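RNA pseudouridylate synthase domain-containing protein 1 (Homo sapiens, PDB 5VBB) probably binds RNA and converts selected uridines in it to pseudouridine. Local coordinates at residues Arg177-Asp190 and Tyr193-Met207. Residues are numbered along the deposited sequence; the frame is centred on the assembly and turned at random.
Sequences RVHCSALGHPVVGD and YGEVSGREDRPFRMM. With SO4 (sulfate ion), chain B.
Arg177 lies between Met206 and Tyr193: the sulfur of Met206 sits over one face of its guanidinium, SD 3.5 Å from NE, and CE2 of Tyr193 lies over the opposite face, both displaced from its centre. In its own plane the guanidinium grips Asp190 side-on, NE to OD2 and NH2 to OD1, both 3.0 Å, a salt bridge within 177-190. The carboxylate is tilted, its oxygens met from above their plane, and Tyr193 N reaches Asp190 OD1 from the opposite face at 2.9 Å. NH1 turns to Asp67, the active-site aspartate by similarity, and to O1 of a sulfate ion, probably picked up during crystallisation. The chain belongs to the RluA family of pseudouridine synthases, and here the loop after helix 175-182 folds back beside the probable catalytic site on its way to strand 208-216. A leucine in place of Arg177 would probably leave the carboxylates of Asp190 and Asp67 without their shared cation. Apolar contacts begin with Val178, whose CG2 makes a CH-pi contact 3.8 Å from the Tyr193 ring centroid; Val188 CG1 packs on Pro203 CG. Among the hydrogen bonds, the tyrosine OH goes on to His174 and Met130. With OG anti to the backbone N (chi1 176°), Ser181 donates to Tyr193 O at 2.8 Å, in the carbonyl plane. In the type II turn 187-190, Gly189 N bonds Glu200 OE1 (2.7 Å), while Glu200 OE2 pairs with Arg104. From the same turn, Val188 O accepts Met207 N, the N-H...O angle 171°.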
ATOM      1  N   ARG A 177      -2.599  -5.670  -4.942  1.00 35.09           N
ATOM      2  CA  ARG A 177      -3.936  -5.734  -5.506  1.00 35.47           C
ATOM      3  C   ARG A 177      -4.118  -6.966  -6.354  1.00 39.14           C
ATOM      4  O   ARG A 177      -5.185  -7.580  -6.331  1.00 38.73           O
ATOM      5  CB  ARG A 177      -4.208  -4.494  -6.348  1.00 32.13           C
ATOM      6  CG  ARG A 177      -4.246  -3.217  -5.522  1.00 33.19           C
ATOM      7  CD  ARG A 177      -3.909  -2.023  -6.377  1.00 37.17           C
ATOM      8  NE  ARG A 177      -5.048  -1.706  -7.242  1.00 43.05           N
ATOM      9  CZ  ARG A 177      -5.119  -0.671  -8.069  1.00 54.68           C
ATOM     10  NH1 ARG A 177      -4.096   0.166  -8.192  1.00 42.96           N
ATOM     11  NH2 ARG A 177      -6.207  -0.470  -8.791  1.00 44.58           N
ATOM     12  N   VAL A 178      -3.079  -7.341  -7.108  1.00 36.77           N
ATOM     13  CA  VAL A 178      -3.180  -8.528  -7.961  1.00 36.24           C
ATOM     14  C   VAL A 178      -3.216  -9.800  -7.113  1.00 38.13           C
ATOM     15  O   VAL A 178      -4.011 -10.714  -7.394  1.00 36.33           O
ATOM     16  CB  VAL A 178      -2.036  -8.541  -8.984  1.00 40.37           C
ATOM     17  CG1 VAL A 178      -1.967  -9.882  -9.742  1.00 41.90           C
ATOM     18  CG2 VAL A 178      -2.181  -7.372  -9.939  1.00 40.25           C
ATOM     19  N   HIS A 179      -2.321  -9.884  -6.123  1.00 35.47           N
ATOM     20  CA  HIS A 179      -2.233 -11.052  -5.255  1.00 34.14           C
ATOM     21  C   HIS A 179      -3.527 -11.284  -4.452  1.00 37.93           C
ATOM     22  O   HIS A 179      -3.961 -12.429  -4.331  1.00 35.44           O
ATOM     23  CB  HIS A 179      -1.040 -10.944  -4.315  1.00 33.58           C
ATOM     24  CG  HIS A 179       0.244 -11.559  -4.823  1.00 35.39           C
ATOM     25  ND1 HIS A 179       1.421 -11.383  -4.146  1.00 36.20           N
ATOM     26  CD2 HIS A 179       0.484 -12.330  -5.916  1.00 36.17           C
ATOM     27  CE1 HIS A 179       2.346 -12.036  -4.844  1.00 35.61           C
ATOM     28  NE2 HIS A 179       1.800 -12.674  -5.881  1.00 36.12           N
ATOM     29  N   CYS A 180      -4.102 -10.230  -3.864  1.00 35.88           N
ATOM     30  CA  CYS A 180      -5.334 -10.384  -3.054  1.00 35.76           C
ATOM     31  C   CYS A 180      -6.532 -10.794  -3.935  1.00 39.03           C
ATOM     32  O   CYS A 180      -7.274 -11.716  -3.589  1.00 35.55           O
ATOM     33  CB  CYS A 180      -5.596  -9.090  -2.284  1.00 35.78           C
ATOM     34  SG  CYS A 180      -4.368  -8.792  -0.984  1.00 38.52           S
ATOM     35  N   SER A 181      -6.625 -10.204  -5.133  1.00 37.28           N
ATOM     36  CA  SER A 181      -7.647 -10.550  -6.118  1.00 38.94           C
ATOM     37  C   SER A 181      -7.477 -11.996  -6.586  1.00 44.37           C
ATOM     38  O   SER A 181      -8.472 -12.717  -6.713  1.00 45.22           O
ATOM     39  CB  SER A 181      -7.586  -9.585  -7.299  1.00 40.47           C
ATOM     40  OG  SER A 181      -8.515  -9.955  -8.303  1.00 59.42           O
ATOM     41  N   ALA A 182      -6.226 -12.439  -6.787  1.00 42.23           N
ATOM     42  CA  ALA A 182      -5.914 -13.809  -7.189  1.00 43.30           C
ATOM     43  C   ALA A 182      -6.329 -14.841  -6.117  1.00 48.13           C
ATOM     44  O   ALA A 182      -6.636 -15.975  -6.470  1.00 48.45           O
ATOM     45  CB  ALA A 182      -4.434 -13.946  -7.473  1.00 43.47           C
ATOM     46  N   LEU A 183      -6.280 -14.465  -4.813  1.00 43.09           N
ATOM     47  CA  LEU A 183      -6.744 -15.335  -3.719  1.00 44.07           C
ATOM     48  C   LEU A 183      -8.274 -15.421  -3.672  1.00 44.81           C
ATOM     49  O   LEU A 183      -8.787 -16.164  -2.851  1.00 43.68           O
ATOM     50  CB  LEU A 183      -6.342 -14.801  -2.325  1.00 44.25           C
ATOM     51  CG  LEU A 183      -4.960 -14.950  -1.823  1.00 49.48           C
ATOM     52  CD1 LEU A 183      -4.877 -14.386  -0.375  1.00 48.93           C
ATOM     53  CD2 LEU A 183      -4.513 -16.384  -1.878  1.00 49.80           C
ATOM     54  N   GLY A 184      -8.967 -14.537  -4.386  1.00 41.23           N
ATOM     55  CA  GLY A 184     -10.412 -14.396  -4.334  1.00 39.61           C
ATOM     56  C   GLY A 184     -10.836 -13.403  -3.271  1.00 41.45           C
ATOM     57  O   GLY A 184     -11.991 -13.437  -2.869  1.00 40.28           O
ATOM     58  N   HIS A 185      -9.909 -12.500  -2.796  1.00 38.23           N
ATOM     59  CA  HIS A 185     -10.186 -11.499  -1.750  1.00 35.63           C
ATOM     60  C   HIS A 185      -9.700 -10.151  -2.198  1.00 38.73           C
ATOM     61  O   HIS A 185      -8.760  -9.596  -1.613  1.00 38.22           O
ATOM     62  CB  HIS A 185      -9.551 -11.941  -0.420  1.00 35.09           C
ATOM     63  CG  HIS A 185     -10.088 -13.260   0.033  1.00 38.40           C
ATOM     64  ND1 HIS A 185     -11.367 -13.379   0.518  1.00 40.73           N
ATOM     65  CD2 HIS A 185      -9.521 -14.487   0.011  1.00 38.38           C
ATOM     66  CE1 HIS A 185     -11.538 -14.658   0.800  1.00 39.00           C
ATOM     67  NE2 HIS A 185     -10.446 -15.356   0.504  1.00 38.62           N
ATOM     68  N   PRO A 186     -10.306  -9.604  -3.271  1.00 36.33           N
ATOM     69  CA  PRO A 186      -9.827  -8.320  -3.797  1.00 34.88           C
ATOM     70  C   PRO A 186      -9.943  -7.173  -2.811  1.00 39.29           C
ATOM     71  O   PRO A 186     -10.787  -7.186  -1.914  1.00 38.64           O
ATOM     72  CB  PRO A 186     -10.712  -8.077  -5.033  1.00 38.13           C
ATOM     73  CG  PRO A 186     -11.860  -8.982  -4.880  1.00 44.14           C
ATOM     74  CD  PRO A 186     -11.424 -10.145  -4.089  1.00 40.05           C
ATOM     75  N   VAL A 187      -9.149  -6.119  -3.047  1.00 35.81           N
ATOM     76  CA  VAL A 187      -9.221  -4.944  -2.211  1.00 34.08           C
ATOM     77  C   VAL A 187     -10.565  -4.268  -2.452  1.00 38.30           C
ATOM     78  O   VAL A 187     -10.996  -4.101  -3.587  1.00 36.91           O
ATOM     79  CB  VAL A 187      -8.048  -3.977  -2.483  1.00 37.04           C
ATOM     80  CG1 VAL A 187      -8.216  -2.685  -1.700  1.00 36.53           C
ATOM     81  CG2 VAL A 187      -6.717  -4.633  -2.202  1.00 36.11           C
ATOM     82  N   VAL A 188     -11.220  -3.870  -1.360  1.00 36.45           N
ATOM     83  CA  VAL A 188     -12.490  -3.162  -1.416  1.00 34.43           C
ATOM     84  C   VAL A 188     -12.280  -1.834  -2.120  1.00 39.05           C
ATOM     85  O   VAL A 188     -11.356  -1.103  -1.794  1.00 35.66           O
ATOM     86  CB  VAL A 188     -13.084  -2.967   0.002  1.00 39.67           C
ATOM     87  CG1 VAL A 188     -14.292  -2.040  -0.028  1.00 39.63           C
ATOM     88  CG2 VAL A 188     -13.461  -4.321   0.631  1.00 39.85           C
ATOM     89  N   GLY A 189     -13.147  -1.541  -3.082  1.00 37.44           N
ATOM     90  CA  GLY A 189     -13.091  -0.322  -3.878  1.00 36.38           C
ATOM     91  C   GLY A 189     -12.019  -0.334  -4.959  1.00 38.19           C
ATOM     92  O   GLY A 189     -11.713   0.718  -5.548  1.00 37.30           O
ATOM     93  N   ASP A 190     -11.492  -1.504  -5.288  1.00 35.88           N
ATOM     94  CA  ASP A 190     -10.491  -1.631  -6.345  1.00 36.16           C
ATOM     95  C   ASP A 190     -11.186  -1.670  -7.700  1.00 41.05           C
ATOM     96  O   ASP A 190     -11.730  -2.700  -8.108  1.00 38.81           O
ATOM     97  CB  ASP A 190      -9.606  -2.853  -6.146  1.00 37.76           C
ATOM     98  CG  ASP A 190      -8.374  -2.875  -7.028  1.00 43.05           C
ATOM     99  OD1 ASP A 190      -8.421  -2.310  -8.125  1.00 38.46           O
ATOM    100  OD2 ASP A 190      -7.396  -3.559  -6.669  1.00 40.84           O
ATOM    101  N   TYR A 193      -8.800  -4.271 -10.268  1.00 41.38           N
ATOM    102  CA  TYR A 193      -8.667  -5.714  -9.977  1.00 40.72           C
ATOM    103  C   TYR A 193      -9.832  -6.330  -9.166  1.00 48.14           C
ATOM    104  O   TYR A 193      -9.811  -7.532  -8.903  1.00 45.70           O
ATOM    105  CB  TYR A 193      -7.357  -5.984  -9.258  1.00 39.99           C
ATOM    106  CG  TYR A 193      -6.186  -5.623 -10.129  1.00 39.81           C
ATOM    107  CD1 TYR A 193      -5.808  -6.438 -11.191  1.00 42.23           C
ATOM    108  CD2 TYR A 193      -5.505  -4.433  -9.949  1.00 40.29           C
ATOM    109  CE1 TYR A 193      -4.774  -6.078 -12.046  1.00 41.72           C
ATOM    110  CE2 TYR A 193      -4.465  -4.059 -10.796  1.00 40.51           C
ATOM    111  CZ  TYR A 193      -4.074  -4.906 -11.823  1.00 43.32           C
ATOM    112  OH  TYR A 193      -3.100  -4.526 -12.721  1.00 39.19           O
ATOM    113  N   GLY A 194     -10.867  -5.546  -8.870  1.00 48.15           N
ATOM    114  CA  GLY A 194     -12.047  -6.057  -8.186  1.00 48.52           C
ATOM    115  C   GLY A 194     -12.904  -6.820  -9.162  1.00 56.06           C
ATOM    116  O   GLY A 194     -12.720  -6.709 -10.377  1.00 56.31           O
ATOM    117  N   GLU A 195     -13.863  -7.564  -8.653  1.00 56.52           N
ATOM    118  CA  GLU A 195     -14.789  -8.324  -9.501  1.00 59.07           C
ATOM    119  C   GLU A 195     -15.945  -7.442  -9.910  1.00 64.87           C
ATOM    120  O   GLU A 195     -16.264  -6.493  -9.205  1.00 64.87           O
ATOM    121  CB  GLU A 195     -15.327  -9.559  -8.749  1.00 61.30           C
ATOM    122  CG  GLU A 195     -14.265 -10.608  -8.455  1.00 71.79           C
ATOM    123  CD  GLU A 195     -13.796 -11.380  -9.672  1.00 97.12           C
ATOM    124  OE1 GLU A 195     -14.502 -12.335 -10.069  1.00109.55           O
ATOM    125  OE2 GLU A 195     -12.733 -11.030 -10.234  1.00 86.68           O
ATOM    126  N   VAL A 196     -16.628  -7.795 -10.993  1.00 64.32           N
ATOM    127  CA  VAL A 196     -17.838  -7.075 -11.441  1.00 65.29           C
ATOM    128  C   VAL A 196     -18.923  -7.182 -10.343  1.00 71.07           C
ATOM    129  O   VAL A 196     -19.535  -6.180  -9.995  1.00 72.45           O
ATOM    130  CB  VAL A 196     -18.346  -7.634 -12.794  1.00 70.68           C
ATOM    131  CG1 VAL A 196     -19.751  -7.114 -13.124  1.00 72.18           C
ATOM    132  CG2 VAL A 196     -17.368  -7.308 -13.924  1.00 70.22           C
ATOM    133  N   SER A 197     -19.139  -8.394  -9.788  1.00 67.83           N
ATOM    134  CA  SER A 197     -20.137  -8.622  -8.728  1.00 67.07           C
ATOM    135  C   SER A 197     -19.830  -7.863  -7.414  1.00 69.13           C
ATOM    136  O   SER A 197     -20.748  -7.631  -6.622  1.00 69.24           O
ATOM    137  CB  SER A 197     -20.260 -10.113  -8.427  1.00 68.55           C
ATOM    138  OG  SER A 197     -19.023 -10.653  -8.005  1.00 75.53           O
ATOM    139  N   GLY A 198     -18.559  -7.501  -7.191  1.00 60.96           N
ATOM    140  CA  GLY A 198     -18.146  -6.747  -6.015  1.00 58.57           C
ATOM    141  C   GLY A 198     -18.668  -5.318  -5.937  1.00 59.11           C
ATOM    142  O   GLY A 198     -18.667  -4.749  -4.842  1.00 56.81           O
ATOM    143  N   ARG A 199     -19.150  -4.727  -7.088  1.00 53.47           N
ATOM    144  CA  ARG A 199     -19.649  -3.364  -7.185  1.00 52.05           C
ATOM    145  C   ARG A 199     -18.655  -2.412  -6.478  1.00 52.05           C
ATOM    146  O   ARG A 199     -18.972  -1.746  -5.498  1.00 51.86           O
ATOM    147  CB  ARG A 199     -21.084  -3.271  -6.641  1.00 54.25           C
ATOM    148  N   GLU A 200     -17.427  -2.388  -7.001  1.00 44.75           N
ATOM    149  CA  GLU A 200     -16.327  -1.602  -6.425  1.00 42.15           C
ATOM    150  C   GLU A 200     -16.434  -0.142  -6.740  1.00 44.25           C
ATOM    151  O   GLU A 200     -15.651   0.635  -6.226  1.00 41.84           O
ATOM    152  CB  GLU A 200     -14.974  -2.153  -6.886  1.00 42.16           C
ATOM    153  CG  GLU A 200     -14.738  -3.614  -6.513  1.00 46.01           C
ATOM    154  CD  GLU A 200     -14.943  -4.028  -5.067  1.00 48.11           C
ATOM    155  OE1 GLU A 200     -15.072  -3.140  -4.197  1.00 43.78           O
ATOM    156  OE2 GLU A 200     -14.962  -5.248  -4.790  1.00 51.99           O
ATOM    157  N   ASP A 201     -17.423   0.246  -7.540  1.00 44.52           N
ATOM    158  CA  ASP A 201     -17.759   1.628  -7.778  1.00 45.84           C
ATOM    159  C   ASP A 201     -18.471   2.254  -6.551  1.00 49.65           C
ATOM    160  O   ASP A 201     -18.569   3.478  -6.497  1.00 49.21           O
ATOM    161  CB  ASP A 201     -18.649   1.750  -9.050  1.00 50.67           C
ATOM    162  CG  ASP A 201     -19.929   0.947  -9.078  1.00 72.85           C
ATOM    163  OD1 ASP A 201     -19.949  -0.163  -8.494  1.00 76.84           O
ATOM    164  OD2 ASP A 201     -20.869   1.357  -9.796  1.00 86.23           O
ATOM    165  N   ARG A 202     -18.972   1.446  -5.574  1.00 44.14           N
ATOM    166  CA  ARG A 202     -19.757   1.991  -4.466  1.00 44.78           C
ATOM    167  C   ARG A 202     -18.897   2.497  -3.289  1.00 45.41           C
ATOM    168  O   ARG A 202     -19.299   3.491  -2.727  1.00 43.11           O
ATOM    169  CB  ARG A 202     -20.805   0.973  -3.983  1.00 48.42           C
ATOM    170  CG  ARG A 202     -21.753   0.567  -5.117  1.00 55.61           C
ATOM    171  CD  ARG A 202     -23.091   0.034  -4.667  1.00 69.20           C
ATOM    172  NE  ARG A 202     -23.044  -1.370  -4.235  1.00 73.93           N
ATOM    173  CZ  ARG A 202     -23.768  -2.379  -4.739  1.00 88.21           C
ATOM    174  NH1 ARG A 202     -24.581  -2.180  -5.774  1.00 83.10           N
ATOM    175  NH2 ARG A 202     -23.649  -3.602  -4.236  1.00 67.28           N
ATOM    176  N   PRO A 203     -17.735   1.915  -2.874  1.00 41.30           N
ATOM    177  CA  PRO A 203     -16.970   2.520  -1.767  1.00 40.11           C
ATOM    178  C   PRO A 203     -16.366   3.878  -2.138  1.00 44.25           C
ATOM    179  O   PRO A 203     -16.144   4.183  -3.308  1.00 42.83           O
ATOM    180  CB  PRO A 203     -15.896   1.456  -1.451  1.00 40.95           C
ATOM    181  CG  PRO A 203     -16.387   0.222  -2.055  1.00 43.25           C
ATOM    182  CD  PRO A 203     -17.083   0.669  -3.309  1.00 39.75           C
ATOM    183  N   PHE A 204     -16.151   4.720  -1.127  1.00 40.87           N
ATOM    184  CA  PHE A 204     -15.669   6.079  -1.367  1.00 41.71           C
ATOM    185  C   PHE A 204     -14.231   6.098  -1.818  1.00 44.02           C
ATOM    186  O   PHE A 204     -13.782   7.118  -2.331  1.00 42.36           O
ATOM    187  CB  PHE A 204     -15.848   6.961  -0.120  1.00 43.69           C
ATOM    188  CG  PHE A 204     -14.753   6.889   0.922  1.00 43.95           C
ATOM    189  CD1 PHE A 204     -14.800   5.941   1.943  1.00 45.59           C
ATOM    190  CD2 PHE A 204     -13.764   7.859   0.976  1.00 44.11           C
ATOM    191  CE1 PHE A 204     -13.916   5.999   3.006  1.00 44.74           C
ATOM    192  CE2 PHE A 204     -12.827   7.872   2.009  1.00 44.71           C
ATOM    193  CZ  PHE A 204     -12.905   6.940   3.022  1.00 41.65           C
ATOM    194  N   ARG A 205     -13.488   4.990  -1.605  1.00 38.61           N
ATOM    195  CA  ARG A 205     -12.076   4.902  -1.967  1.00 38.91           C
ATOM    196  C   ARG A 205     -11.658   3.473  -2.097  1.00 40.50           C
ATOM    197  O   ARG A 205     -12.412   2.585  -1.756  1.00 39.85           O
ATOM    198  CB  ARG A 205     -11.249   5.542  -0.865  1.00 34.38           C
ATOM    199  CG  ARG A 205     -11.309   4.838   0.483  1.00 35.56           C
ATOM    200  CD  ARG A 205     -10.170   5.292   1.388  1.00 38.28           C
ATOM    201  NE  ARG A 205      -8.917   4.736   0.889  1.00 39.89           N
ATOM    202  CZ  ARG A 205      -7.728   4.920   1.426  1.00 47.60           C
ATOM    203  NH1 ARG A 205      -7.593   5.662   2.518  1.00 38.91           N
ATOM    204  NH2 ARG A 205      -6.659   4.364   0.879  1.00 37.16           N
ATOM    205  N   MET A 206     -10.447   3.251  -2.552  1.00 37.12           N
ATOM    206  CA  MET A 206      -9.880   1.922  -2.572  1.00 35.48           C
ATOM    207  C   MET A 206      -9.215   1.719  -1.220  1.00 37.09           C
ATOM    208  O   MET A 206      -8.444   2.573  -0.798  1.00 34.74           O
ATOM    209  CB  MET A 206      -8.863   1.763  -3.684  1.00 37.13           C
ATOM    210  CG  MET A 206      -8.396   0.358  -3.792  1.00 37.53           C
ATOM    211  SD  MET A 206      -7.293   0.064  -5.198  1.00 40.49           S
ATOM    212  CE  MET A 206      -5.787   0.821  -4.555  1.00 36.96           C
ATOM    213  N   MET A 207      -9.518   0.617  -0.536  1.00 34.44           N
ATOM    214  CA  MET A 207      -9.020   0.370   0.824  1.00 33.26           C
ATOM    215  C   MET A 207      -7.626  -0.309   0.869  1.00 34.53           C
ATOM    216  O   MET A 207      -7.478  -1.414   1.374  1.00 32.17           O
ATOM    217  CB  MET A 207     -10.040  -0.474   1.605  1.00 35.38           C
ATOM    218  CG  MET A 207     -11.465   0.070   1.555  1.00 38.10           C
ATOM    219  SD  MET A 207     -11.621   1.761   2.193  1.00 39.80           S
ATOM    220  CE  MET A 207     -13.334   2.115   1.746  1.00 38.31           C
TER
HETATM  221  S   SO4 B 301      -4.633   3.322  -9.856  1.00 51.06           S
HETATM  222  O1  SO4 B 301      -4.635   1.895 -10.211  1.00 54.16           O
HETATM  223  O2  SO4 B 301      -3.816   4.027 -10.852  1.00 52.21           O
HETATM  224  O3  SO4 B 301      -5.977   3.859  -9.824  1.00 48.94           O
HETATM  225  O4  SO4 B 301      -4.083   3.498  -8.516  1.00 46.76           O